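Local coordinates for protein Ser-thr phosphatase MSPP (PDB 2JFR) that probably removes phosphate groups from serine and threonine residues of proteins, as a metal-dependent phosphatase of the PPM (PP2C) family, at residues A8-D13 and T227-D232; Q14-E19 and V216-G221; L106-G111 and I166-F171; L115-D120 and G172-P177. All coordinates share one frame; numbering follows the deposited sequence.

How the contacts relate
The chain begins with strand 5-13, and contact 1 pairs it with strand 226-233 near the C terminus, closing a loop that spans almost the whole protein. Immediately afterwards, the 14-19 loop meets the end of helix 206-219 in contact 2, which lies within that loop and is joined to contact 1 by a probable hydrogen bond from Asn218 to Asp13. Contacts 3 and 4 fall inside both loops. Their segments alternate along the chain, so the two cross, and they pack together where Ile173 and Leu115 meet Val107. Contact 1 belongs to one beta sheet and contact 3 to the other, while contact 4 ties the two sheets together.

Contact 1 (A8-D13 and T227-D232); sequences AATATD and TVVVID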
loop_
_atom_site.group_PDB
_atom_site.type_symbol
_atom_site.label_atom_id
_atom_site.label_comp_id
_atom_site.label_asym_id
_atom_site.label_seq_id
_atom_site.Cartn_x
_atom_site.Cartn_y
_atom_site.Cartn_z
ATOM N N ALA A 8 5.842 -8.454 12.009
ATOM C CA ALA A 8 5.500 -7.356 11.123
ATOM C C ALA A 8 5.896 -6.065 11.774
ATOM O O ALA A 8 6.048 -5.976 13.005
ATOM C CB ALA A 8 4.034 -7.340 10.787
ATOM N N ALA A 9 6.099 -5.035 10.992
ATOM C CA ALA A 9 6.465 -3.720 11.483
ATOM C C ALA A 9 5.896 -2.668 10.540
ATOM O O ALA A 9 5.707 -2.935 9.364
ATOM C CB ALA A 9 7.979 -3.547 11.598
ATOM N N THR A 10 5.727 -1.469 11.081
ATOM C CA THR A 10 5.260 -0.355 10.254
ATOM C C THR A 10 6.063 0.892 10.592
ATOM O O THR A 10 6.550 1.061 11.719
ATOM C CB THR A 10 3.799 -0.037 10.448
ATOM O OG1 THR A 10 3.529 0.606 11.694
ATOM C CG2 THR A 10 2.917 -1.297 10.393
ATOM N N ALA A 11 6.122 1.802 9.634
ATOM C CA ALA A 11 6.674 3.140 9.887
ATOM C C ALA A 11 5.990 4.104 8.928
ATOM O O ALA A 11 5.636 3.747 7.804
ATOM C CB ALA A 11 8.170 3.223 9.712
ATOM N N THR A 12 5.880 5.338 9.376
ATOM C CA THR A 12 5.371 6.379 8.517
ATOM C C THR A 12 6.150 7.619 8.794
ATOM O O THR A 12 6.537 7.929 9.912
ATOM C CB THR A 12 3.839 6.535 8.771
ATOM O OG1 THR A 12 3.238 7.457 7.800
ATOM C CG2 THR A 12 3.491 7.101 10.159
ATOM N N ASP A 13 6.354 8.417 7.769
ATOM C CA ASP A 13 7.208 9.604 7.782
ATOM C C ASP A 13 6.494 10.708 6.985
ATOM O O ASP A 13 6.228 10.522 5.788
ATOM C CB ASP A 13 8.578 9.366 7.183
ATOM C CG ASP A 13 9.384 10.633 7.280
ATOM O OD1 ASP A 13 9.079 11.441 8.208
ATOM O OD2 ASP A 13 10.207 10.896 6.384
ATOM N N THR A 227 5.204 5.660 3.828
ATOM C CA THR A 227 4.662 4.715 4.807
ATOM C C THR A 227 4.942 3.327 4.319
ATOM O O THR A 227 4.718 3.024 3.151
ATOM C CB THR A 227 3.168 4.975 4.976
ATOM O OG1 THR A 227 3.005 6.325 5.393
ATOM C CG2 THR A 227 2.520 4.059 6.010
ATOM N N VAL A 228 5.404 2.475 5.216
ATOM C CA VAL A 228 5.813 1.120 4.898
ATOM C C VAL A 228 5.284 0.153 5.952
ATOM O O VAL A 228 5.264 0.438 7.153
ATOM C CB VAL A 228 7.334 1.026 4.751
ATOM C CG1 VAL A 228 7.818 1.774 3.540
ATOM C CG2 VAL A 228 8.074 1.489 6.007
ATOM N N VAL A 229 4.897 -1.027 5.466
ATOM C CA VAL A 229 4.486 -2.145 6.304
ATOM C C VAL A 229 5.274 -3.350 5.804
ATOM O O VAL A 229 5.212 -3.699 4.620
ATOM C CB VAL A 229 2.998 -2.407 6.194
ATOM C CG1 VAL A 229 2.603 -3.629 7.030
ATOM C CG2 VAL A 229 2.198 -1.185 6.612
ATOM N N VAL A 230 6.031 -3.986 6.719
ATOM C CA VAL A 230 6.849 -5.149 6.414
ATOM C C VAL A 230 6.279 -6.328 7.126
ATOM O O VAL A 230 5.983 -6.251 8.334
ATOM C CB VAL A 230 8.322 -4.867 6.803
ATOM C CG1 VAL A 230 9.157 -6.129 6.849
ATOM C CG2 VAL A 230 8.941 -3.912 5.842
ATOM N N ILE A 231 6.167 -7.456 6.432
ATOM C CA ILE A 231 5.628 -8.707 6.990
ATOM C C ILE A 231 6.622 -9.813 6.664
ATOM O O ILE A 231 6.925 -10.052 5.486
ATOM C CB ILE A 231 4.261 -9.044 6.370
ATOM C CG1 ILE A 231 3.261 -7.871 6.412
ATOM C CG2 ILE A 231 3.685 -10.254 7.057
ATOM C CD1 ILE A 231 2.368 -7.822 5.248
ATOM N N ASP A 232 7.128 -10.499 7.691
ATOM C CA ASP A 232 8.032 -11.626 7.547
ATOM C C ASP A 232 7.241 -12.924 7.628
ATOM O O ASP A 232 6.549 -13.125 8.619
ATOM C CB ASP A 232 9.131 -11.592 8.606
ATOM C CG ASP A 232 10.271 -10.695 8.186
ATOM O OD1 ASP A 232 10.557 -10.538 6.993
ATOM O OD2 ASP A 232 10.889 -10.160 9.132
#
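Ala9 and Val230 form a hydrogen-bonded pair of this antiparallel ladder: the N of Ala9 donates to the O of Val230 at 2.9 Å, and the N of Val230 returns the bond to the O of Ala9. Ala11 and Val228 repeat the pattern two residues along, and the strand axes stay close to antiparallel at 172°. The intervening non-hydrogen-bonded pairs bring alpha carbons near the same carbonyls, as where Thr10 CA approaches Val228 O to 3.2 Å.

On the face carrying Thr10 and Val229, the two side chains lie alongside each other, with methyl CG2 of Thr10 3.9 Å from CG2 of Val229. The Thr10 methyl lies next to its own backbone N (chi1 73° for OG1), which brings it beside the valine. Further along this face the hydroxyls of Thr12 and Thr227 lie within hydrogen-bonding distance, OG1 to OG1 2.7 Å. The Thr12 hydroxyl also has Asn21 as a partner and that of Thr227 has Asp23, so side chains from the following loop and strand help to place the pair. On the other face, Ala11 CB packs against Val228 CG2 at 4.1 Å.

The ladder is one edge of a five-stranded sheet, with 5-13 outermost and 180-184 beyond 226-233. Helix 206-219 covers the face of Ala11, Val228 and Val230 through Val210. The face of Thr10 and Val229 instead meets Cys25, Tyr32 and Val34 of the second sheet, placing this ladder in the beta sandwich of the PP2C fold.

Contact 2 (Q14-E19 and V216-G221); sequences QGPVRE and VANDAG
Gly15 brings its CA to 3.9 Å from ND2 of Asn218, whose side chain reaches back toward the loop from the last turn of helix 206-219. The Asn218 amide leads to this place because its CG stands anti to the backbone N (chi1 -166°), and in the conformer described it is probably held there by a hydrogen bond to Asp13, the residue just ahead of the 14-19 loop. Gln14, which precedes the glycine, is bonded through its O to Asn225 and sends NE2 to the O of Arg18 at 2.9 Å, a nearly straight bond (169°) that helps to hold the loop. Pro16 follows with the broadest contact. Its CD lies 3.8 Å from ND2 of Asn218, while its CG comes within 3.6 Å of the carbonyl O of Gly221. A magnesium ion lies about 6 Å from the Pro16 side chain, and the manganese about 11 Å from Gly15. Val17 adds one branch: methyl CG2 approaches Gly221 O to 3.9 Å.

Gly221 closes the helix in a Schellman motif. At a positive phi of 134°, its N bonds back to Asn218 O at 2.9 Å, and this turn directs its own carbonyl at Pro16 and Val17. The Arg18 guanidinium, in the conformer described, bonds to Ser223 O and makes a weak, long ion pair with Asp224, a manganese ligand.

No hydrogen bond joins the two segments directly. They meet by van der Waals contact of carbons with an amide nitrogen and a carbonyl oxygen, whereas polar bonds to Asp13, Ser223 and Asn225 place the loop and the helix end.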
loop_
_atom_site.group_PDB
_atom_site.type_symbol
_atom_site.label_atom_id
_atom_site.label_comp_id
_atom_site.label_asym_id
_atom_site.label_seq_id
_atom_site.Cartn_x
_atom_site.Cartn_y
_atom_site.Cartn_z
ATOM N N GLN A 14 6.192 11.836 7.604
ATOM C CA GLN A 14 5.604 12.933 6.876
ATOM C C GLN A 14 6.548 13.481 5.823
ATOM O O GLN A 14 6.110 13.886 4.728
ATOM C CB GLN A 14 5.210 14.035 7.852
ATOM C CG GLN A 14 4.537 15.219 7.218
ATOM C CD GLN A 14 4.028 16.192 8.233
ATOM O OE1 GLN A 14 3.834 15.909 9.404
ATOM N NE2 GLN A 14 3.812 17.411 7.786
ATOM N N GLY A 15 7.815 13.557 6.143
ATOM C CA GLY A 15 8.824 14.204 5.355
ATOM C C GLY A 15 8.808 15.679 5.579
ATOM O O GLY A 15 7.942 16.242 6.263
ATOM N N PRO A 16 9.812 16.369 5.031
ATOM C CA PRO A 16 10.018 17.805 5.271
ATOM C C PRO A 16 9.317 18.701 4.301
ATOM O O PRO A 16 9.450 19.937 4.475
ATOM C CB PRO A 16 11.540 17.910 5.110
ATOM C CG PRO A 16 11.815 16.941 3.967
ATOM C CD PRO A 16 10.988 15.758 4.376
ATOM N N VAL A 17 8.557 18.187 3.359
ATOM C CA VAL A 17 7.929 18.988 2.314
ATOM C C VAL A 17 6.450 19.102 2.526
ATOM O O VAL A 17 5.878 20.195 2.581
ATOM C CB VAL A 17 8.261 18.446 0.891
ATOM C CG1 VAL A 17 7.560 19.247 -0.159
ATOM C CG2 VAL A 17 9.776 18.396 0.661
ATOM N N ARG A 18 5.763 17.973 2.613
ATOM C CA ARG A 18 4.317 17.962 2.751
ATOM C C ARG A 18 3.869 18.568 4.073
ATOM O O ARG A 18 4.468 18.323 5.103
ATOM C CB ARG A 18 3.801 16.516 2.690
ATOM C CG ARG A 18 4.063 15.806 1.374
ATOM C CD ARG A 18 3.579 16.570 0.158
ATOM N NE ARG A 18 3.883 15.815 -1.066
ATOM C CZ ARG A 18 3.025 15.060 -1.720
ATOM N NH1 ARG A 18 1.776 14.894 -1.299
ATOM N NH2 ARG A 18 3.455 14.445 -2.839
ATOM N N GLU A 19 2.760 19.304 4.024
ATOM C CA GLU A 19 2.246 19.930 5.216
ATOM C C GLU A 19 1.384 19.029 6.083
ATOM O O GLU A 19 1.149 19.368 7.265
ATOM C CB GLU A 19 1.435 21.194 4.827
ATOM C CG GLU A 19 2.288 22.232 4.178
ATOM C CD GLU A 19 1.561 23.493 3.816
ATOM O OE1 GLU A 19 0.400 23.376 3.284
ATOM O OE2 GLU A 19 2.118 24.603 4.111
ATOM N N VAL A 216 15.726 6.320 4.186
ATOM C CA VAL A 216 16.209 6.397 2.823
ATOM C C VAL A 216 15.361 7.420 2.032
ATOM O O VAL A 216 15.898 8.257 1.297
ATOM C CB VAL A 216 16.193 5.018 2.179
ATOM C CG1 VAL A 216 16.362 5.117 0.678
ATOM C CG2 VAL A 216 17.305 4.171 2.810
ATOM N N ALA A 217 14.071 7.330 2.158
ATOM C CA ALA A 217 13.202 8.224 1.415
ATOM C C ALA A 217 13.382 9.667 1.879
ATOM O O ALA A 217 13.388 10.607 1.081
ATOM C CB ALA A 217 11.751 7.783 1.571
ATOM N N ASN A 218 13.544 9.881 3.180
ATOM C CA ASN A 218 13.727 11.220 3.726
ATOM C C ASN A 218 15.049 11.802 3.284
ATOM O O ASN A 218 15.112 12.969 2.844
ATOM C CB ASN A 218 13.639 11.075 5.246
ATOM C CG ASN A 218 13.479 12.446 5.863
ATOM O OD1 ASN A 218 14.442 13.207 5.884
ATOM N ND2 ASN A 218 12.322 12.780 6.362
ATOM N N ASP A 219 16.119 11.044 3.382
ATOM C CA ASP A 219 17.423 11.486 3.000
ATOM C C ASP A 219 17.494 11.887 1.529
ATOM O O ASP A 219 18.244 12.768 1.167
ATOM C CB ASP A 219 18.449 10.419 3.237
ATOM C CG ASP A 219 18.851 10.104 4.618
ATOM O OD1 ASP A 219 18.322 10.727 5.566
ATOM O OD2 ASP A 219 19.704 9.217 4.797
ATOM N N ALA A 220 16.700 11.242 0.706
ATOM C CA ALA A 220 16.613 11.523 -0.733
ATOM C C ALA A 220 15.813 12.751 -1.043
ATOM O O ALA A 220 15.742 13.110 -2.239
ATOM C CB ALA A 220 16.087 10.311 -1.470
ATOM N N GLY A 221 15.207 13.375 -0.048
ATOM C CA GLY A 221 14.492 14.608 -0.234
ATOM C C GLY A 221 13.148 14.621 0.446
ATOM O O GLY A 221 12.599 15.680 0.742
#

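Contact 3 (L106-G111 and I166-F171); sequences LVVNIG and IGPDVF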
loop_
_atom_site.group_PDB
_atom_site.type_symbol
_atom_site.label_atom_id
_atom_site.label_comp_id
_atom_site.label_asym_id
_atom_site.label_seq_id
_atom_site.Cartn_x
_atom_site.Cartn_y
_atom_site.Cartn_z
ATOM N N LEU A 106 -3.670 -12.979 0.063
ATOM C CA LEU A 106 -4.438 -12.217 -0.926
ATOM C C LEU A 106 -4.099 -10.738 -0.829
ATOM O O LEU A 106 -3.956 -10.220 0.278
ATOM C CB LEU A 106 -5.932 -12.435 -0.646
ATOM C CG LEU A 106 -6.896 -12.010 -1.781
ATOM C CD1 LEU A 106 -6.816 -12.983 -2.921
ATOM C CD2 LEU A 106 -8.278 -11.920 -1.246
ATOM N N VAL A 107 -3.996 -10.106 -1.975
ATOM C CA VAL A 107 -3.882 -8.623 -2.060
ATOM C C VAL A 107 -5.077 -8.071 -2.743
ATOM O O VAL A 107 -5.581 -8.604 -3.757
ATOM C CB VAL A 107 -2.567 -8.186 -2.704
ATOM C CG1 VAL A 107 -2.370 -8.705 -4.119
ATOM C CG2 VAL A 107 -2.406 -6.660 -2.672
ATOM N N VAL A 108 -5.578 -6.948 -2.205
ATOM C CA VAL A 108 -6.628 -6.143 -2.821
ATOM C C VAL A 108 -6.063 -4.735 -2.917
ATOM O O VAL A 108 -5.590 -4.194 -1.920
ATOM C CB VAL A 108 -7.911 -6.191 -1.979
ATOM C CG1 VAL A 108 -8.989 -5.333 -2.661
ATOM C CG2 VAL A 108 -8.387 -7.605 -1.756
ATOM N N ASN A 109 -6.091 -4.139 -4.114
ATOM C CA ASN A 109 -5.404 -2.873 -4.263
ATOM C C ASN A 109 -6.105 -1.975 -5.266
ATOM O O ASN A 109 -6.632 -2.385 -6.298
ATOM C CB ASN A 109 -3.943 -3.069 -4.645
ATOM C CG ASN A 109 -3.717 -3.799 -6.023
ATOM O OD1 ASN A 109 -3.264 -3.151 -6.963
ATOM N ND2 ASN A 109 -4.056 -5.050 -6.035
ATOM N N ILE A 110 -6.064 -0.690 -4.925
ATOM C CA ILE A 110 -6.577 0.384 -5.760
ATOM C C ILE A 110 -5.657 1.568 -5.598
ATOM O O ILE A 110 -5.375 2.010 -4.470
ATOM C CB ILE A 110 -8.073 0.634 -5.416
ATOM C CG1 ILE A 110 -8.683 1.571 -6.464
ATOM C CG2 ILE A 110 -8.299 1.038 -3.984
ATOM C CD1 ILE A 110 -10.162 1.705 -6.366
ATOM N N GLY A 111 -5.168 2.094 -6.703
ATOM C CA GLY A 111 -4.275 3.215 -6.679
ATOM C C GLY A 111 -2.838 2.768 -6.897
ATOM O O GLY A 111 -2.591 1.875 -7.704
ATOM N N ILE A 166 -16.260 1.065 -7.028
ATOM C CA ILE A 166 -14.854 0.828 -7.331
ATOM C C ILE A 166 -14.678 -0.637 -7.681
ATOM O O ILE A 166 -15.435 -1.535 -7.248
ATOM C CB ILE A 166 -13.823 1.062 -6.209
ATOM C CG1 ILE A 166 -14.269 0.370 -4.923
ATOM C CG2 ILE A 166 -13.658 2.524 -5.955
ATOM C CD1 ILE A 166 -13.209 0.306 -3.881
ATOM N N GLY A 167 -13.604 -0.806 -8.506
ATOM C CA GLY A 167 -13.201 -2.118 -8.921
ATOM C C GLY A 167 -11.701 -2.316 -8.573
ATOM O O GLY A 167 -10.870 -2.125 -9.431
ATOM N N PRO A 168 -11.443 -2.737 -7.342
ATOM C CA PRO A 168 -10.057 -2.975 -6.989
ATOM C C PRO A 168 -9.531 -4.214 -7.729
ATOM O O PRO A 168 -10.263 -5.109 -8.104
ATOM C CB PRO A 168 -10.096 -3.258 -5.476
ATOM C CG PRO A 168 -11.409 -3.863 -5.235
ATOM C CD PRO A 168 -12.330 -3.078 -6.179
ATOM N N ASP A 169 -8.217 -4.260 -7.885
ATOM C CA ASP A 169 -7.573 -5.503 -8.274
ATOM C C ASP A 169 -7.565 -6.438 -7.057
ATOM O O ASP A 169 -7.425 -5.975 -5.916
ATOM C CB ASP A 169 -6.169 -5.256 -8.736
ATOM C CG ASP A 169 -6.034 -4.600 -10.101
ATOM O OD1 ASP A 169 -7.060 -4.525 -10.842
ATOM O OD2 ASP A 169 -4.937 -4.119 -10.424
ATOM N N VAL A 170 -7.700 -7.723 -7.321
ATOM C CA VAL A 170 -7.765 -8.774 -6.303
ATOM C C VAL A 170 -6.940 -9.925 -6.800
ATOM O O VAL A 170 -7.269 -10.446 -7.872
ATOM C CB VAL A 170 -9.208 -9.214 -6.067
ATOM C CG1 VAL A 170 -9.250 -10.326 -5.003
ATOM C CG2 VAL A 170 -10.067 -8.025 -5.706
ATOM N N PHE A 171 -5.927 -10.415 -6.089
ATOM C CA PHE A 171 -5.223 -11.577 -6.579
ATOM C C PHE A 171 -4.487 -12.241 -5.436
ATOM O O PHE A 171 -4.083 -11.615 -4.443
ATOM C CB PHE A 171 -4.216 -11.255 -7.688
ATOM C CG PHE A 171 -4.201 -12.399 -8.698
ATOM C CD1 PHE A 171 -5.196 -12.520 -9.601
ATOM C CD2 PHE A 171 -3.194 -13.382 -8.681
ATOM C CE1 PHE A 171 -5.202 -13.585 -10.501
ATOM C CE2 PHE A 171 -3.219 -14.411 -9.583
ATOM C CZ PHE A 171 -4.234 -14.531 -10.461
HETATM O O HOH W 1 -2.659 -5.013 -9.223
#
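Val107 and Phe171 exchange a pair of backbone hydrogen bonds, the one from Val107 N to Phe171 O being 2.9 Å long and almost straight at 177°. Asn109 and Asp169 form the next such pair. Their side chains cross without bonding directly: ND2 of Asn109 sits 3.4 Å from CB of Asp169, and the amide and carboxylate planes are turned 70° apart. A water spans the polar ends instead, donating to Asn109 OD1 at 3.0 Å and to Asp169 OD2 at 2.7 Å. The Asp169 carboxylate is further gripped by salt bridges to Arg138 and Arg158 and by a hydrogen bond to His130.

These strands are the last two of a five-stranded antiparallel sheet in the PP2C sandwich, 169-172 being an edge strand and 89-96 lying on the far side of 106-110.

On the other face, Val108 CG1 runs beside the proline ring, 3.7 Å from Pro168 CB. This branch is anti to the backbone N (chi1 -180°). In the conformers described, Leu106 CD1 lies 4.2 Å from Val170 CG1, the side chains crossing obliquely where helix 63-81 covers both, and toward the loop Ile110 extends CD1 to CG2 of Ile166 at 3.6 Å, the two side chains meeting at about a right angle.

Contact 4 (L115-D120 and G172-P177); sequences LYRIRD and GIDCGP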
loop_
_atom_site.group_PDB
_atom_site.type_symbol
_atom_site.label_atom_id
_atom_site.label_comp_id
_atom_site.label_asym_id
_atom_site.label_seq_id
_atom_site.Cartn_x
_atom_site.Cartn_y
_atom_site.Cartn_z
ATOM N N LEU A 115 2.498 -3.332 -3.414
ATOM C CA LEU A 115 2.975 -4.499 -2.697
ATOM C C LEU A 115 4.208 -5.044 -3.419
ATOM O O LEU A 115 4.181 -5.240 -4.624
ATOM C CB LEU A 115 1.903 -5.568 -2.673
ATOM C CG LEU A 115 2.321 -6.941 -2.130
ATOM C CD1 LEU A 115 2.679 -6.851 -0.676
ATOM C CD2 LEU A 115 1.228 -7.965 -2.388
ATOM N N TYR A 116 5.232 -5.338 -2.636
ATOM C CA TYR A 116 6.457 -5.960 -3.101
ATOM C C TYR A 116 6.690 -7.260 -2.378
ATOM O O TYR A 116 6.337 -7.393 -1.189
ATOM C CB TYR A 116 7.689 -5.082 -2.854
ATOM C CG TYR A 116 7.586 -3.664 -3.301
ATOM C CD1 TYR A 116 8.066 -3.237 -4.521
ATOM C CD2 TYR A 116 6.953 -2.699 -2.488
ATOM C CE1 TYR A 116 7.953 -1.885 -4.900
ATOM C CE2 TYR A 116 6.850 -1.388 -2.839
ATOM C CZ TYR A 116 7.339 -0.986 -4.046
ATOM O OH TYR A 116 7.204 0.347 -4.402
ATOM N N ARG A 117 7.351 -8.184 -3.057
ATOM C CA ARG A 117 7.909 -9.380 -2.403
ATOM C C ARG A 117 9.406 -9.260 -2.444
ATOM O O ARG A 117 9.984 -8.930 -3.455
ATOM C CB ARG A 117 7.492 -10.637 -3.111
ATOM C CG ARG A 117 7.973 -11.918 -2.409
ATOM C CD ARG A 117 7.627 -13.180 -3.178
ATOM N NE ARG A 117 8.294 -13.106 -4.460
ATOM C CZ ARG A 117 7.841 -13.555 -5.598
ATOM N NH1 ARG A 117 6.750 -14.286 -5.614
ATOM N NH2 ARG A 117 8.537 -13.327 -6.684
ATOM N N ILE A 118 10.008 -9.579 -1.291
ATOM C CA ILE A 118 11.447 -9.606 -1.113
ATOM C C ILE A 118 11.821 -11.048 -0.899
ATOM O O ILE A 118 11.404 -11.673 0.074
ATOM C CB ILE A 118 11.786 -8.646 0.040
ATOM C CG1 ILE A 118 11.266 -7.266 -0.312
ATOM C CG2 ILE A 118 13.269 -8.610 0.392
ATOM C CD1 ILE A 118 10.980 -6.336 0.831
ATOM N N ARG A 119 12.585 -11.609 -1.852
ATOM C CA ARG A 119 12.933 -13.010 -1.864
ATOM C C ARG A 119 14.353 -13.143 -2.387
ATOM O O ARG A 119 14.640 -12.627 -3.477
ATOM C CB ARG A 119 11.939 -13.827 -2.728
ATOM C CG ARG A 119 12.284 -15.248 -2.960
ATOM C CD ARG A 119 11.349 -15.864 -4.052
ATOM N NE ARG A 119 10.159 -16.147 -3.315
ATOM C CZ ARG A 119 9.113 -16.740 -3.908
ATOM N NH1 ARG A 119 9.168 -17.004 -5.215
ATOM N NH2 ARG A 119 8.111 -17.032 -3.127
ATOM N N ASP A 120 15.200 -13.800 -1.627
ATOM C CA ASP A 120 16.595 -14.080 -2.026
ATOM C C ASP A 120 17.316 -12.810 -2.481
ATOM O O ASP A 120 18.049 -12.751 -3.446
ATOM C CB ASP A 120 16.617 -15.056 -3.223
ATOM C CG ASP A 120 16.028 -16.388 -2.973
ATOM O OD1 ASP A 120 15.982 -16.774 -1.773
ATOM O OD2 ASP A 120 15.642 -17.091 -3.967
ATOM N N GLY A 172 -4.231 -13.534 -5.590
ATOM C CA GLY A 172 -3.361 -14.224 -4.678
ATOM C C GLY A 172 -1.962 -13.682 -4.747
ATOM O O GLY A 172 -1.483 -13.198 -5.749
ATOM N N ILE A 173 -1.253 -13.827 -3.621
ATOM C CA ILE A 173 0.138 -13.471 -3.498
ATOM C C ILE A 173 0.969 -14.768 -3.487
ATOM O O ILE A 173 0.736 -15.612 -2.604
ATOM C CB ILE A 173 0.443 -12.688 -2.192
ATOM C CG1 ILE A 173 -0.514 -11.487 -2.036
ATOM C CG2 ILE A 173 1.895 -12.274 -2.171
ATOM C CD1 ILE A 173 -0.476 -10.912 -0.654
ATOM N N ASP A 174 1.858 -14.923 -4.459
ATOM C CA ASP A 174 2.718 -16.073 -4.505
ATOM C C ASP A 174 3.894 -15.849 -3.539
ATOM O O ASP A 174 4.802 -15.102 -3.805
ATOM C CB ASP A 174 3.229 -16.240 -5.939
ATOM C CG ASP A 174 4.107 -17.439 -6.109
ATOM O OD1 ASP A 174 4.167 -18.292 -5.226
ATOM O OD2 ASP A 174 4.723 -17.542 -7.178
ATOM N N CYS A 175 3.807 -16.444 -2.372
ATOM C CA CYS A 175 4.780 -16.230 -1.316
ATOM C C CYS A 175 4.826 -17.469 -0.438
ATOM O O CYS A 175 3.955 -18.321 -0.524
ATOM C CB CYS A 175 4.436 -14.991 -0.515
ATOM S SG CYS A 175 2.868 -15.008 0.324
ATOM N N GLY A 176 5.828 -17.491 0.414
ATOM C CA GLY A 176 5.995 -18.638 1.273
ATOM C C GLY A 176 7.052 -18.348 2.310
ATOM O O GLY A 176 7.555 -17.233 2.446
ATOM N N PRO A 177 7.361 -19.369 3.100
ATOM C CA PRO A 177 8.271 -19.214 4.206
ATOM C C PRO A 177 9.569 -18.592 3.759
ATOM O O PRO A 177 10.116 -18.963 2.740
ATOM C CB PRO A 177 8.465 -20.670 4.692
ATOM C CG PRO A 177 7.151 -21.322 4.335
ATOM C CD PRO A 177 6.787 -20.718 3.037
HETATM O O HOH W 2 7.324 -17.642 -7.336
HETATM O O HOH W 3 6.373 -19.407 -4.116
#
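Strand 115-119 and the loop at 173-176 run in broadly the same direction, 28° apart, but even the closest alpha carbons, those of Arg117 and Cys175, are 7.6 Å apart, so side chains make the connection. Arg117 makes the one direct hydrogen bond. With CG anti to the backbone N (chi1 -176°) and a bend at chi3, its guanidinium sets NH1 2.8 Å from the carbonyl O of Asp174. That oxygen lies in the guanidinium plane, while the donor is tilted 24° out of the carbonyl plane. The other end of the group, NH2, has a salt bridge to Glu124.

Arg119, two residues on, lays its own guanidinium over a face of the Arg117 group, its NH1 3.6 Å above that plane. Asp179 pairs with Arg119, and together with Glu124 and the nearby Asp174 it probably offsets the charge of the two arginines. Asp174 meets Arg119 through two waters. One takes a hydrogen bond from NH1 and donates to Asp174 OD2 at 2.6 Å; the second does likewise between NH2 and OD1, at 2.7 Å from the latter. The carboxylate is thus tied to the arginine by two water bridges.

At the buried end, Leu115 CD2 packs against Ile173 CD1 at 3.8 Å. Both side chains also touch Val95, which belongs to the opposing sheet, so this apolar pair lies between the sheets. The loop 173-176 is part of the passage from edge strand 169-172 of one sheet to strand 180-184 of the other, a sheet-to-sheet connection within the PP2C beta sandwich.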